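Local atomic coordinates of putative hemoglobin-like oxygen-binding protein (Pseudoalteromonas haloplanktis, PDB entry 4UUR), a protein that binds heme b as a cold-adapted group II truncated hemoglobin and probably carries or otherwise handles oxygen. Residues Q108-Y111 with C112-T116. Residues are numbered along the deposited sequence; the frame is centred on the assembly and turned at random.
Sequences QWMY and CMNKT. With HEM (protoporphyrin IX containing Fe), chain C.
Q108 O accepts the backbone N-H of C112, 3.2 Å from C112 N, one of the i to i+4 bonds along the helix. The Q108 amide is hydrogen-bonded at both ends, OE1 to L54 N and NE2 to D104 OD1. W109 CG is anti to the backbone N (chi1 -158°), which lays one indole face over the CHC edge of the porphyrin. The closest approach, W109 NE1 to heme C4B, is 3.3 Å. In the plane of the indole, W109 NE1 donates to a water 3.0 Å away, which is bound to the heme iron at 2.2 Å. H96 is the axial protein ligand, so W109 lines the distal side, consistent with the G-helix tryptophan of group II truncated hemoglobins. M113 runs beside it, with M113 CB 3.7 Å from W109 CZ3 and CE near W109 CH2. The M110 chain is bent, and its CE comes 3.6 Å from N114 OD1. K115 CD lies over one face of the Y111 ring, offset toward its rim, 4.0 Å from the centroid, a CH-pi contact. Late bends bring K115 NZ to a weak hydrogen bond with Y111 OH, whose main partner is D48 OD2. One turn on, T116 OG1 and N reach C112 O from opposite faces. Helix 103-120 packs on helix 31-45 through C112, M113 and T116 at F41, and on helix 124-141 through M110 and M113 at F134.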
# COMPACT_ATOMS: atom_id res chain seq x y z
N GLN A 108 -10.04 6.22 -3.00
CA GLN A 108 -8.87 7.09 -2.91
C GLN A 108 -7.54 6.33 -2.71
O GLN A 108 -6.53 6.71 -3.32
CB GLN A 108 -9.01 8.06 -1.76
CG GLN A 108 -9.98 9.19 -2.06
CD GLN A 108 -10.24 10.05 -0.85
OE1 GLN A 108 -9.34 10.60 -0.27
NE2 GLN A 108 -11.49 10.14 -0.47
N TRP A 109 -7.55 5.32 -1.83
CA TRP A 109 -6.39 4.48 -1.59
C TRP A 109 -6.05 3.69 -2.84
O TRP A 109 -4.87 3.62 -3.23
CB TRP A 109 -6.67 3.48 -0.48
CG TRP A 109 -5.48 2.94 0.20
CD1 TRP A 109 -4.96 3.36 1.39
CD2 TRP A 109 -4.62 1.90 -0.26
NE1 TRP A 109 -3.86 2.62 1.73
CE2 TRP A 109 -3.63 1.71 0.72
CE3 TRP A 109 -4.62 1.08 -1.38
CZ2 TRP A 109 -2.62 0.75 0.59
CZ3 TRP A 109 -3.60 0.10 -1.48
CH2 TRP A 109 -2.64 -0.04 -0.53
N MET A 110 -7.07 3.08 -3.48
CA MET A 110 -6.81 2.36 -4.74
C MET A 110 -6.35 3.23 -5.91
O MET A 110 -5.43 2.87 -6.64
CB MET A 110 -7.99 1.51 -5.15
CG MET A 110 -8.06 0.22 -4.35
SD MET A 110 -6.50 -0.69 -4.24
CE MET A 110 -6.35 -1.18 -5.96
N TYR A 111 -6.95 4.39 -6.06
CA TYR A 111 -6.54 5.36 -7.06
C TYR A 111 -5.05 5.67 -6.95
O TYR A 111 -4.34 5.64 -7.95
CB TYR A 111 -7.42 6.61 -6.87
CG TYR A 111 -6.93 7.83 -7.57
CD1 TYR A 111 -6.04 8.68 -6.95
CD2 TYR A 111 -7.40 8.17 -8.85
CE1 TYR A 111 -5.58 9.82 -7.59
CE2 TYR A 111 -6.97 9.33 -9.49
CZ TYR A 111 -6.07 10.15 -8.85
OH TYR A 111 -5.61 11.27 -9.46
N CYS A 112 -4.57 5.95 -5.74
CA CYS A 112 -3.14 6.14 -5.51
C CYS A 112 -2.34 4.89 -5.85
O CYS A 112 -1.29 5.01 -6.47
CB CYS A 112 -2.88 6.49 -4.05
SG CYS A 112 -3.38 8.16 -3.64
N MET A 113 -2.80 3.71 -5.42
CA MET A 113 -1.99 2.49 -5.65
C MET A 113 -2.02 2.01 -7.15
O MET A 113 -1.00 1.53 -7.69
CB MET A 113 -2.40 1.37 -4.70
CG MET A 113 -1.63 0.09 -4.89
SD MET A 113 0.13 0.37 -4.65
CE MET A 113 0.19 0.47 -2.83
N ASN A 114 -3.17 2.16 -7.81
CA ASN A 114 -3.23 2.03 -9.30
C ASN A 114 -2.21 2.91 -10.04
O ASN A 114 -1.42 2.44 -10.86
CB ASN A 114 -4.65 2.34 -9.81
CG ASN A 114 -5.67 1.26 -9.40
OD1 ASN A 114 -5.33 0.10 -9.19
ND2 ASN A 114 -6.91 1.67 -9.22
N LYS A 115 -2.23 4.19 -9.75
CA LYS A 115 -1.25 5.09 -10.36
C LYS A 115 0.20 4.68 -10.09
O LYS A 115 1.07 4.80 -10.99
CB LYS A 115 -1.48 6.50 -9.85
CG LYS A 115 -2.75 7.12 -10.41
CD LYS A 115 -2.87 8.57 -9.98
CE LYS A 115 -2.63 9.54 -11.13
NZ LYS A 115 -3.91 9.67 -11.90
N THR A 116 0.45 4.21 -8.86
CA THR A 116 1.76 3.75 -8.46
C THR A 116 2.19 2.51 -9.26
O THR A 116 3.32 2.42 -9.74
CB THR A 116 1.75 3.40 -6.94
OG1 THR A 116 1.55 4.60 -6.18
CG2 THR A 116 3.06 2.69 -6.48
CHA HEM C . -1.69 2.20 8.38
CHB HEM C . -5.44 4.27 6.07
CHC HEM C . -5.71 0.31 3.27
CHD HEM C . -1.48 -1.12 4.95
C1A HEM C . -2.69 3.08 8.02
C2A HEM C . -2.94 4.31 8.64
C3A HEM C . -3.98 4.89 7.97
C4A HEM C . -4.40 4.03 6.94
CMA HEM C . -4.60 6.24 8.29
CAA HEM C . -2.23 4.91 9.83
CBA HEM C . -0.72 5.05 9.62
CGA HEM C . -0.07 6.23 10.32
O1A HEM C . -0.28 7.43 10.06
O2A HEM C . 0.77 5.95 11.19
C1B HEM C . -5.87 3.32 5.12
C2B HEM C . -7.08 3.42 4.37
C3B HEM C . -7.16 2.29 3.59
C4B HEM C . -5.98 1.50 3.94
CMB HEM C . -8.01 4.61 4.43
CAB HEM C . -8.12 1.71 2.60
CBB HEM C . -9.30 2.21 2.42
C1C HEM C . -4.53 -0.41 3.39
C2C HEM C . -4.12 -1.50 2.60
C3C HEM C . -2.91 -1.91 3.12
C4C HEM C . -2.59 -1.04 4.18
CMC HEM C . -4.93 -2.10 1.46
CAC HEM C . -2.00 -2.99 2.68
CBC HEM C . -2.17 -3.64 1.54
C1D HEM C . -1.27 -0.33 6.04
C2D HEM C . -0.16 -0.60 6.95
C3D HEM C . -0.22 0.32 7.88
C4D HEM C . -1.38 1.14 7.56
CMD HEM C . 0.88 -1.68 6.89
CAD HEM C . 0.69 0.44 9.09
CBD HEM C . -0.06 -0.26 10.23
CGD HEM C . 0.72 -0.35 11.55
O1D HEM C . 1.79 0.24 11.72
O2D HEM C . 0.30 -1.03 12.51
NA HEM C . -3.57 2.95 6.94
NB HEM C . -5.28 2.18 4.81
NC HEM C . -3.58 -0.14 4.30
ND HEM C . -1.95 0.73 6.41
FE HEM C . -3.53 1.42 5.66
O HOH W 1 -2.30 2.64 4.33